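Local coordinates for protein adenylyl-sulfate kinase 1, chloroplastic (PDB 3UIE) that transfers a phosphate from ATP to the 3'-hydroxyl of adenosine 5'-phosphosulfate, making the activated sulfate 3'-phosphoadenylyl sulfate in the plant chloroplast, at residues Lys24-Trp29 against Lys195-Ala200; Lys54-Leu59 against Gly97-Ala102; Val125-Asp130 against Ile171-Glu176. All coordinates share one frame; numbering follows the deposited sequence.

Contact 1: Lys24-Trp29 against Lys195-Ala200; sequences KGCVIW and KGYLQA
Lys24 sets its CG beside its backbone N (chi1 -68°), runs extended through CD and CE, and bends only at the last torsion (chi4 69°), which turns NZ in among the carbonyl oxygens of Gly196 and Gln199 and the terminal carboxylate of Ala200. NZ donates to Gly196 O at 2.8 Å and to Gln199 O, also at 2.8 Å, each bond tilted from its carbonyl plane; a weak third bond goes to Ala200 O at 3.1 Å, and the other oxygen of that carboxylate, OXT, lies in a long salt bridge 3.8 Å from Lys24 NZ. A water accepts from NZ while donating to that same OXT. The ammonium thus works as a clasp on the chain's last turn. At the other end of the residue, Lys24 N gives a straight bond to Tyr197 O (2.9 Å), meeting the oxygen from above the carbonyl plane.

Tyr197 crosses the lysine chain at about a right angle: Lys24 CB sits at the ring edge, 3.3 Å from Tyr197 CD1. Over a face, Cys26 SG stands 4.6 Å from the Tyr197 ring centroid, a sulfur-aromatic contact, while Tyr197 OH bonds to Gly122 O. Gly196, with positive phi, ends helix 181-195 in a Schellman motif, and a type I turn, Gly196 to Gln199, follows it; together they fold the C-terminus against the start of the strand that leads to the P-loop.

Contact 2: Lys54-Leu59 against Gly97-Ala102; sequences KLCYIL and GIICIA
Strands 56-59 and 99-102 run parallel, their axes 4.6 Å apart and 22° from alignment, with Cys56 beside Ile99 and Leu59 beside Ala102. Four backbone hydrogen bonds alternate in direction along the pair: Ile99 N to Leu55 O, Tyr57 N to Ile99 O, Ile101 N to Tyr57 O, and Leu59 N to Ile101 O, the last at 2.8 Å. Three of these carbonyls also take CA-H...O contacts, such as Ile58 CA to Ile101 O at 3.2 Å.

On one face lie Cys56, Ile58, Ile99 and Ile101. The far methyl of Ile101, CD1, reaches back to Cys56 CB, at 4.1 Å, and to Ile58 CG1. Lys54 lends only its CB, which meets Ile99 CD1; its NZ goes to Leu198 O and Asp22 O.

On the other face, Cys100 SG, turned anti to its own backbone N (chi1 -175°), points at the Leu59 side chain and touches CD1 at 3.6 Å. At the strand entrance Leu55 and Ile98 cross obliquely with their methyls pressed close, Leu55 CD2 to Ile98 CD1 being 3.2 Å, tighter than usual van der Waals contact. Ile98 CG2 lies against Tyr57 CB at 4.0 Å.

Helix 38-51 covers the Cys56 and Ile101 face, and helix 76-95 the Cys100 and Leu59 face, where the rings of Phe93 and Tyr57 meet with nearly parallel planes. Beyond Tyr57 lies the dimer partner: Tyr57 OH bonds to Asp95 of the second subunit, and Ile98 meets Ile98 of that subunit. Strand 56-60 is the outermost of the chain's sheet on this side, and 99-103 passes the hydrogen bonding on to strand 26-31.

Contact 3: Val125-Asp130 against Ile171-Glu176; sequences VEVFMD and ISLGRE
Backbone hydrogen bonds join the parallel strands 125-129 and 171-173 in an alternating ladder: Ile171 N to Glu126 O, Phe128 N to Ile171 O, Leu173 N to Phe128 O (2.8 Å) and Asp130 N to Leu173 O (2.7 Å).

Apolar contacts gather on the face of Val127, Met129, Ile171 and Leu173. Leu173 CD1 touches both Val127 CG1, at 3.6 Å, and Met129 SD, at 4.0 Å. The methionine chain, bent at chi2 (-50°) and chi3, brings its sulfur to the leucine, while its side chain also touches Ser36 and Lys38. This is one edge of the parallel sheet of a P-loop kinase, and the side chain of Met129 is about 6 Å from the bound ATP analogue.

A salt bridge forms where the strands end. Asp130 OD1 takes a straight bond from Arg175 NH2 (3.2 Å) in the guanidinium plane, though from above the carboxylate plane; Arg175 NE gives Asp130 OD2 a weak second bond. The two planes are 57° apart, and the arginine is poorly ordered. An alanine in place of Asp130 is likely to leave the Arg175 guanidinium without this carboxylate mate and still freer to swing.

All three contacts reach one parallel sheet, ordered 56-60, 99-103, 26-31, 124-129, 171-173. Contact 2 pairs the first two strands, contact 3 the last two, and contact 1 brings in the central strand, which hydrogen-bonds to both sides: Ile28 to Cys100 and Ala102, Trp29 to Val125 and Val127. Centres of contacts 1 and 2 are about 9 Å apart, while contact 3 lies about 18 Å from each. Along the chain contact 2 precedes contact 3, and both fall between the segments of contact 1, which brings the C-terminal tail back to the start of the first strand. Contact 2 borders the dimer partner; contact 3 reaches toward the nucleotide.

Contact 1: Lys24-Trp29 against Lys195-Ala200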
loop_
_atom_site.group_PDB
_atom_site.type_symbol
_atom_site.label_atom_id
_atom_site.label_comp_id
_atom_site.label_asym_id
_atom_site.label_seq_id
_atom_site.Cartn_x
_atom_site.Cartn_y
_atom_site.Cartn_z
ATOM N N LYS A 24 -11.583 2.094 -12.739
ATOM C CA LYS A 24 -11.469 3.135 -11.731
ATOM C C LYS A 24 -10.979 2.561 -10.408
ATOM O O LYS A 24 -11.463 1.516 -9.957
ATOM C CB LYS A 24 -12.814 3.849 -11.542
ATOM C CG LYS A 24 -13.201 4.660 -12.769
ATOM C CD LYS A 24 -14.425 5.504 -12.530
ATOM C CE LYS A 24 -14.838 6.223 -13.801
ATOM N NZ LYS A 24 -15.357 5.285 -14.837
ATOM N N GLY A 25 -10.006 3.241 -9.806
ATOM C CA GLY A 25 -9.478 2.839 -8.520
ATOM C C GLY A 25 -10.575 2.967 -7.480
ATOM O O GLY A 25 -11.377 3.893 -7.531
ATOM N N CYS A 26 -10.628 2.037 -6.539
ATOM C CA CYS A 26 -11.651 2.109 -5.506
ATOM C C CYS A 26 -11.274 1.177 -4.379
ATOM O O CYS A 26 -10.323 0.409 -4.501
ATOM C CB CYS A 26 -13.035 1.756 -6.069
ATOM S SG CYS A 26 -13.126 0.146 -6.915
ATOM N N VAL A 27 -12.008 1.261 -3.276
ATOM C CA VAL A 27 -11.793 0.367 -2.148
ATOM C C VAL A 27 -13.066 -0.433 -1.917
ATOM O O VAL A 27 -14.126 0.156 -1.732
ATOM C CB VAL A 27 -11.502 1.166 -0.871
ATOM C CG1 VAL A 27 -11.350 0.217 0.310
ATOM C CG2 VAL A 27 -10.242 2.041 -1.062
ATOM N N ILE A 28 -12.959 -1.762 -1.943
ATOM C CA ILE A 28 -14.079 -2.640 -1.608
ATOM C C ILE A 28 -13.789 -3.136 -0.205
ATOM O O ILE A 28 -12.915 -3.965 -0.002
ATOM C CB ILE A 28 -14.187 -3.845 -2.566
ATOM C CG1 ILE A 28 -14.124 -3.409 -4.033
ATOM C CG2 ILE A 28 -15.460 -4.650 -2.299
ATOM C CD1 ILE A 28 -15.022 -2.276 -4.408
ATOM N N TRP A 29 -14.509 -2.596 0.769
ATOM C CA TRP A 29 -14.220 -2.876 2.168
ATOM C C TRP A 29 -15.131 -3.989 2.677
ATOM O O TRP A 29 -16.327 -3.759 2.919
ATOM C CB TRP A 29 -14.367 -1.593 3.027
ATOM C CG TRP A 29 -13.859 -1.819 4.406
ATOM C CD1 TRP A 29 -14.507 -2.474 5.424
ATOM C CD2 TRP A 29 -12.560 -1.488 4.904
ATOM N NE1 TRP A 29 -13.696 -2.542 6.535
ATOM C CE2 TRP A 29 -12.502 -1.951 6.242
ATOM C CE3 TRP A 29 -11.452 -0.825 4.361
ATOM C CZ2 TRP A 29 -11.370 -1.770 7.035
ATOM C CZ3 TRP A 29 -10.330 -0.656 5.156
ATOM C CH2 TRP A 29 -10.300 -1.127 6.478
ATOM N N LYS A 195 -22.011 0.871 -11.543
ATOM C CA LYS A 195 -21.521 2.141 -11.008
ATOM C C LYS A 195 -20.374 2.727 -11.845
ATOM O O LYS A 195 -19.927 3.846 -11.594
ATOM C CB LYS A 195 -21.098 2.004 -9.543
ATOM C CG LYS A 195 -22.256 1.772 -8.599
ATOM C CD LYS A 195 -23.056 3.053 -8.379
ATOM C CE LYS A 195 -24.238 2.804 -7.463
ATOM N NZ LYS A 195 -24.872 4.079 -7.040
ATOM N N GLY A 196 -19.911 1.979 -12.842
ATOM C CA GLY A 196 -18.944 2.492 -13.797
ATOM C C GLY A 196 -17.487 2.310 -13.407
ATOM O O GLY A 196 -16.610 2.920 -14.012
ATOM N N TYR A 197 -17.220 1.461 -12.417
ATOM C CA TYR A 197 -15.850 1.249 -11.935
ATOM C C TYR A 197 -15.010 0.322 -12.816
ATOM O O TYR A 197 -13.799 0.220 -12.629
ATOM C CB TYR A 197 -15.868 0.752 -10.474
ATOM C CG TYR A 197 -16.126 1.872 -9.498
ATOM C CD1 TYR A 197 -15.398 3.045 -9.575
ATOM C CD2 TYR A 197 -17.128 1.781 -8.539
ATOM C CE1 TYR A 197 -15.633 4.089 -8.718
ATOM C CE2 TYR A 197 -17.374 2.831 -7.665
ATOM C CZ TYR A 197 -16.616 3.984 -7.766
ATOM O OH TYR A 197 -16.826 5.052 -6.926
ATOM N N LEU A 198 -15.637 -0.330 -13.792
ATOM C CA LEU A 198 -14.922 -1.302 -14.607
ATOM C C LEU A 198 -14.544 -0.748 -15.977
ATOM O O LEU A 198 -14.246 -1.496 -16.897
ATOM C CB LEU A 198 -15.713 -2.604 -14.735
ATOM C CG LEU A 198 -16.191 -3.172 -13.401
ATOM C CD1 LEU A 198 -16.787 -4.559 -13.581
ATOM C CD2 LEU A 198 -15.033 -3.221 -12.393
ATOM N N GLN A 199 -14.541 0.574 -16.096
ATOM C CA GLN A 199 -14.046 1.226 -17.298
ATOM C C GLN A 199 -13.459 2.563 -16.881
ATOM O O GLN A 199 -13.872 3.132 -15.876
ATOM C CB GLN A 199 -15.191 1.463 -18.278
ATOM C CG GLN A 199 -16.151 2.527 -17.787
ATOM C CD GLN A 199 -17.404 2.639 -18.627
ATOM O OE1 GLN A 199 -17.730 1.743 -19.407
ATOM N NE2 GLN A 199 -18.118 3.749 -18.470
ATOM N N ALA A 200 -12.497 3.065 -17.646
ATOM C CA ALA A 200 -11.926 4.374 -17.358
ATOM C C ALA A 200 -13.010 5.443 -17.449
ATOM O O ALA A 200 -13.066 6.383 -16.652
ATOM C CB ALA A 200 -10.813 4.680 -18.325
ATOM O OXT ALA A 200 -13.860 5.378 -18.336
HETATM O O HOH W 1 -16.449 6.818 -17.156
#

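Contact 2: Lys54-Leu59 against Gly97-Ala102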
loop_
_atom_site.group_PDB
_atom_site.type_symbol
_atom_site.label_atom_id
_atom_site.label_comp_id
_atom_site.label_asym_id
_atom_site.label_seq_id
_atom_site.Cartn_x
_atom_site.Cartn_y
_atom_site.Cartn_z
ATOM N N LYS A 54 -9.539 -6.907 -15.278
ATOM C CA LYS A 54 -9.408 -5.812 -14.314
ATOM C C LYS A 54 -8.385 -6.172 -13.228
ATOM O O LYS A 54 -8.302 -7.322 -12.797
ATOM C CB LYS A 54 -10.761 -5.477 -13.691
ATOM C CG LYS A 54 -11.877 -5.299 -14.728
ATOM C CD LYS A 54 -11.582 -4.129 -15.654
ATOM C CE LYS A 54 -12.372 -4.219 -16.944
ATOM N NZ LYS A 54 -12.015 -3.125 -17.894
ATOM N N LEU A 55 -7.634 -5.178 -12.772
ATOM C CA LEU A 55 -6.571 -5.408 -11.803
ATOM C C LEU A 55 -7.050 -5.105 -10.398
ATOM O O LEU A 55 -7.425 -3.963 -10.095
ATOM C CB LEU A 55 -5.358 -4.536 -12.131
ATOM C CG LEU A 55 -4.140 -4.684 -11.219
ATOM C CD1 LEU A 55 -3.657 -6.124 -11.202
ATOM C CD2 LEU A 55 -3.022 -3.736 -11.677
ATOM N N CYS A 56 -7.045 -6.135 -9.552
ATOM C CA CYS A 56 -7.462 -6.035 -8.152
ATOM C C CYS A 56 -6.301 -6.421 -7.258
ATOM O O CYS A 56 -5.387 -7.109 -7.690
ATOM C CB CYS A 56 -8.608 -7.002 -7.841
ATOM S SG CYS A 56 -10.083 -6.721 -8.774
ATOM N N TYR A 57 -6.352 -6.006 -6.005
ATOM C CA TYR A 57 -5.367 -6.477 -5.037
ATOM C C TYR A 57 -6.050 -6.606 -3.680
ATOM O O TYR A 57 -6.717 -5.681 -3.243
ATOM C CB TYR A 57 -4.174 -5.528 -4.945
ATOM C CG TYR A 57 -3.057 -6.200 -4.189
ATOM C CD1 TYR A 57 -2.305 -7.213 -4.781
ATOM C CD2 TYR A 57 -2.794 -5.867 -2.868
ATOM C CE1 TYR A 57 -1.295 -7.861 -4.071
ATOM C CE2 TYR A 57 -1.804 -6.506 -2.153
ATOM C CZ TYR A 57 -1.053 -7.494 -2.759
ATOM O OH TYR A 57 -0.070 -8.123 -2.037
ATOM N N ILE A 58 -5.855 -7.740 -3.008
ATOM C CA ILE A 58 -6.518 -8.010 -1.737
ATOM C C ILE A 58 -5.625 -7.677 -0.552
ATOM O O ILE A 58 -4.509 -8.178 -0.455
ATOM C CB ILE A 58 -6.924 -9.502 -1.632
ATOM C CG1 ILE A 58 -7.910 -9.867 -2.742
ATOM C CG2 ILE A 58 -7.554 -9.815 -0.260
ATOM C CD1 ILE A 58 -8.216 -11.367 -2.819
ATOM N N LEU A 59 -6.114 -6.815 0.333
ATOM C CA LEU A 59 -5.484 -6.588 1.622
ATOM C C LEU A 59 -6.246 -7.380 2.674
ATOM O O LEU A 59 -7.277 -6.933 3.170
ATOM C CB LEU A 59 -5.521 -5.099 1.988
ATOM C CG LEU A 59 -4.831 -4.141 1.022
ATOM C CD1 LEU A 59 -4.994 -2.688 1.485
ATOM C CD2 LEU A 59 -3.353 -4.522 0.879
ATOM N N GLY A 97 -5.117 3.394 -9.073
ATOM C CA GLY A 97 -6.077 2.939 -10.068
ATOM C C GLY A 97 -6.553 1.504 -9.867
ATOM O O GLY A 97 -7.261 0.951 -10.706
ATOM N N ILE A 98 -6.139 0.897 -8.758
ATOM C CA ILE A 98 -6.409 -0.507 -8.464
ATOM C C ILE A 98 -7.757 -0.660 -7.759
ATOM O O ILE A 98 -8.142 0.203 -6.985
ATOM C CB ILE A 98 -5.320 -1.050 -7.508
ATOM C CG1 ILE A 98 -3.926 -0.855 -8.111
ATOM C CG2 ILE A 98 -5.582 -2.498 -7.155
ATOM C CD1 ILE A 98 -3.720 -1.603 -9.373
ATOM N N ILE A 99 -8.461 -1.759 -8.036
ATOM C CA ILE A 99 -9.636 -2.142 -7.261
ATOM C C ILE A 99 -9.112 -2.873 -6.041
ATOM O O ILE A 99 -8.699 -4.032 -6.117
ATOM C CB ILE A 99 -10.581 -3.039 -8.079
ATOM C CG1 ILE A 99 -11.102 -2.252 -9.291
ATOM C CG2 ILE A 99 -11.769 -3.544 -7.210
ATOM C CD1 ILE A 99 -11.661 -3.108 -10.419
ATOM N N CYS A 100 -9.089 -2.170 -4.917
ATOM C CA CYS A 100 -8.482 -2.712 -3.707
ATOM C C CYS A 100 -9.538 -3.359 -2.825
ATOM O O CYS A 100 -10.478 -2.691 -2.399
ATOM C CB CYS A 100 -7.773 -1.587 -2.933
ATOM S SG CYS A 100 -6.860 -2.182 -1.497
ATOM N N ILE A 101 -9.388 -4.658 -2.562
ATOM C CA ILE A 101 -10.354 -5.384 -1.752
ATOM C C ILE A 101 -9.777 -5.590 -0.360
ATOM O O ILE A 101 -8.785 -6.288 -0.202
ATOM C CB ILE A 101 -10.652 -6.759 -2.365
ATOM C CG1 ILE A 101 -11.128 -6.597 -3.817
ATOM C CG2 ILE A 101 -11.689 -7.524 -1.500
ATOM C CD1 ILE A 101 -11.066 -7.892 -4.618
ATOM N N ALA A 102 -10.372 -4.947 0.639
ATOM C CA ALA A 102 -9.888 -5.098 2.003
ATOM C C ALA A 102 -10.778 -6.078 2.736
ATOM O O ALA A 102 -11.990 -5.906 2.786
ATOM C CB ALA A 102 -9.858 -3.744 2.717
#

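Contact 3: Val125-Asp130 against Ile171-Glu176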
loop_
_atom_site.group_PDB
_atom_site.type_symbol
_atom_site.label_atom_id
_atom_site.label_comp_id
_atom_site.label_asym_id
_atom_site.label_seq_id
_atom_site.Cartn_x
_atom_site.Cartn_y
_atom_site.Cartn_z
ATOM N N VAL A 125 -16.679 1.196 -1.092
ATOM C CA VAL A 125 -17.834 0.318 -1.176
ATOM C C VAL A 125 -17.798 -0.635 -0.005
ATOM O O VAL A 125 -17.014 -1.582 0.005
ATOM C CB VAL A 125 -17.820 -0.491 -2.478
ATOM C CG1 VAL A 125 -19.088 -1.366 -2.584
ATOM C CG2 VAL A 125 -17.687 0.456 -3.679
ATOM N N GLU A 126 -18.650 -0.385 0.986
ATOM C CA GLU A 126 -18.659 -1.209 2.190
ATOM C C GLU A 126 -19.516 -2.445 1.960
ATOM O O GLU A 126 -20.698 -2.342 1.641
ATOM C CB GLU A 126 -19.183 -0.388 3.367
ATOM C CG GLU A 126 -18.990 -1.023 4.730
ATOM C CD GLU A 126 -19.327 -0.061 5.853
ATOM O OE1 GLU A 126 -19.975 0.968 5.571
ATOM O OE2 GLU A 126 -18.933 -0.326 7.013
ATOM N N VAL A 127 -18.913 -3.611 2.140
ATOM C CA VAL A 127 -19.558 -4.884 1.864
ATOM C C VAL A 127 -19.679 -5.673 3.166
ATOM O O VAL A 127 -18.671 -5.995 3.783
ATOM C CB VAL A 127 -18.739 -5.695 0.826
ATOM C CG1 VAL A 127 -19.357 -7.061 0.595
ATOM C CG2 VAL A 127 -18.633 -4.912 -0.481
ATOM N N PHE A 128 -20.915 -5.938 3.603
ATOM C CA PHE A 128 -21.148 -6.611 4.878
ATOM C C PHE A 128 -21.427 -8.085 4.630
ATOM O O PHE A 128 -22.379 -8.433 3.925
ATOM C CB PHE A 128 -22.355 -5.966 5.597
ATOM C CG PHE A 128 -22.695 -6.583 6.937
ATOM C CD1 PHE A 128 -21.717 -7.122 7.760
ATOM C CD2 PHE A 128 -24.017 -6.616 7.372
ATOM C CE1 PHE A 128 -22.049 -7.675 8.989
ATOM C CE2 PHE A 128 -24.353 -7.178 8.597
ATOM C CZ PHE A 128 -23.365 -7.712 9.409
ATOM N N MET A 129 -20.600 -8.954 5.211
ATOM C CA MET A 129 -20.894 -10.378 5.219
ATOM C C MET A 129 -21.892 -10.654 6.346
ATOM O O MET A 129 -21.512 -10.913 7.494
ATOM C CB MET A 129 -19.623 -11.201 5.408
ATOM C CG MET A 129 -18.517 -10.911 4.362
ATOM S SD MET A 129 -19.115 -10.952 2.649
ATOM C CE MET A 129 -19.433 -12.706 2.451
ATOM N N ASP A 130 -23.172 -10.589 6.005
ATOM C CA ASP A 130 -24.253 -10.657 6.980
ATOM C C ASP A 130 -24.553 -12.112 7.351
ATOM O O ASP A 130 -25.595 -12.646 6.991
ATOM C CB ASP A 130 -25.494 -9.990 6.378
ATOM C CG ASP A 130 -26.631 -9.836 7.376
ATOM O OD1 ASP A 130 -26.415 -10.040 8.593
ATOM O OD2 ASP A 130 -27.745 -9.499 6.924
ATOM N N ILE A 171 -23.390 -2.817 -0.004
ATOM C CA ILE A 171 -23.745 -4.183 -0.366
ATOM C C ILE A 171 -23.789 -5.063 0.872
ATOM O O ILE A 171 -22.877 -5.023 1.691
ATOM C CB ILE A 171 -22.712 -4.797 -1.346
ATOM C CG1 ILE A 171 -22.527 -3.915 -2.571
ATOM C CG2 ILE A 171 -23.150 -6.191 -1.794
ATOM C CD1 ILE A 171 -21.450 -4.465 -3.540
ATOM N N SER A 172 -24.870 -5.825 1.029
ATOM C CA SER A 172 -24.954 -6.818 2.094
ATOM C C SER A 172 -25.038 -8.209 1.478
ATOM O O SER A 172 -25.843 -8.444 0.585
ATOM C CB SER A 172 -26.179 -6.566 2.978
ATOM O OG SER A 172 -26.158 -7.412 4.110
ATOM N N LEU A 173 -24.211 -9.133 1.965
ATOM C CA LEU A 173 -24.140 -10.475 1.381
ATOM C C LEU A 173 -24.366 -11.558 2.416
ATOM O O LEU A 173 -24.133 -11.350 3.606
ATOM C CB LEU A 173 -22.773 -10.700 0.712
ATOM C CG LEU A 173 -22.370 -9.757 -0.423
ATOM C CD1 LEU A 173 -20.909 -10.021 -0.780
ATOM C CD2 LEU A 173 -23.253 -9.974 -1.624
ATOM N N GLY A 174 -24.827 -12.719 1.957
ATOM C CA GLY A 174 -24.784 -13.911 2.784
ATOM C C GLY A 174 -26.026 -14.152 3.615
ATOM O O GLY A 174 -26.182 -15.228 4.193
ATOM N N ARG A 175 -26.897 -13.152 3.696
ATOM C CA ARG A 175 -28.160 -13.310 4.407
ATOM C C ARG A 175 -29.119 -14.070 3.503
ATOM O O ARG A 175 -29.539 -13.571 2.454
ATOM C CB ARG A 175 -28.739 -11.956 4.821
ATOM C CG ARG A 175 -30.102 -12.019 5.499
ATOM C CD ARG A 175 -30.085 -12.878 6.754
ATOM N NE ARG A 175 -29.168 -12.375 7.770
ATOM C CZ ARG A 175 -29.135 -12.817 9.022
ATOM N NH1 ARG A 175 -29.984 -13.761 9.413
ATOM N NH2 ARG A 175 -28.262 -12.308 9.883
ATOM N N GLU A 176 -29.459 -15.276 3.946
ATOM C CA GLU A 176 -30.100 -16.303 3.136
ATOM C C GLU A 176 -29.204 -17.521 3.288
ATOM O O GLU A 176 -28.124 -17.430 3.876
ATOM C CB GLU A 176 -30.203 -15.900 1.661
ATOM C CG GLU A 176 -30.981 -16.873 0.781
ATOM C CD GLU A 176 -32.432 -17.001 1.184
ATOM O OE1 GLU A 176 -33.506 -16.353 1.097
ATOM O OE2 GLU A 176 -32.849 -18.112 1.579
#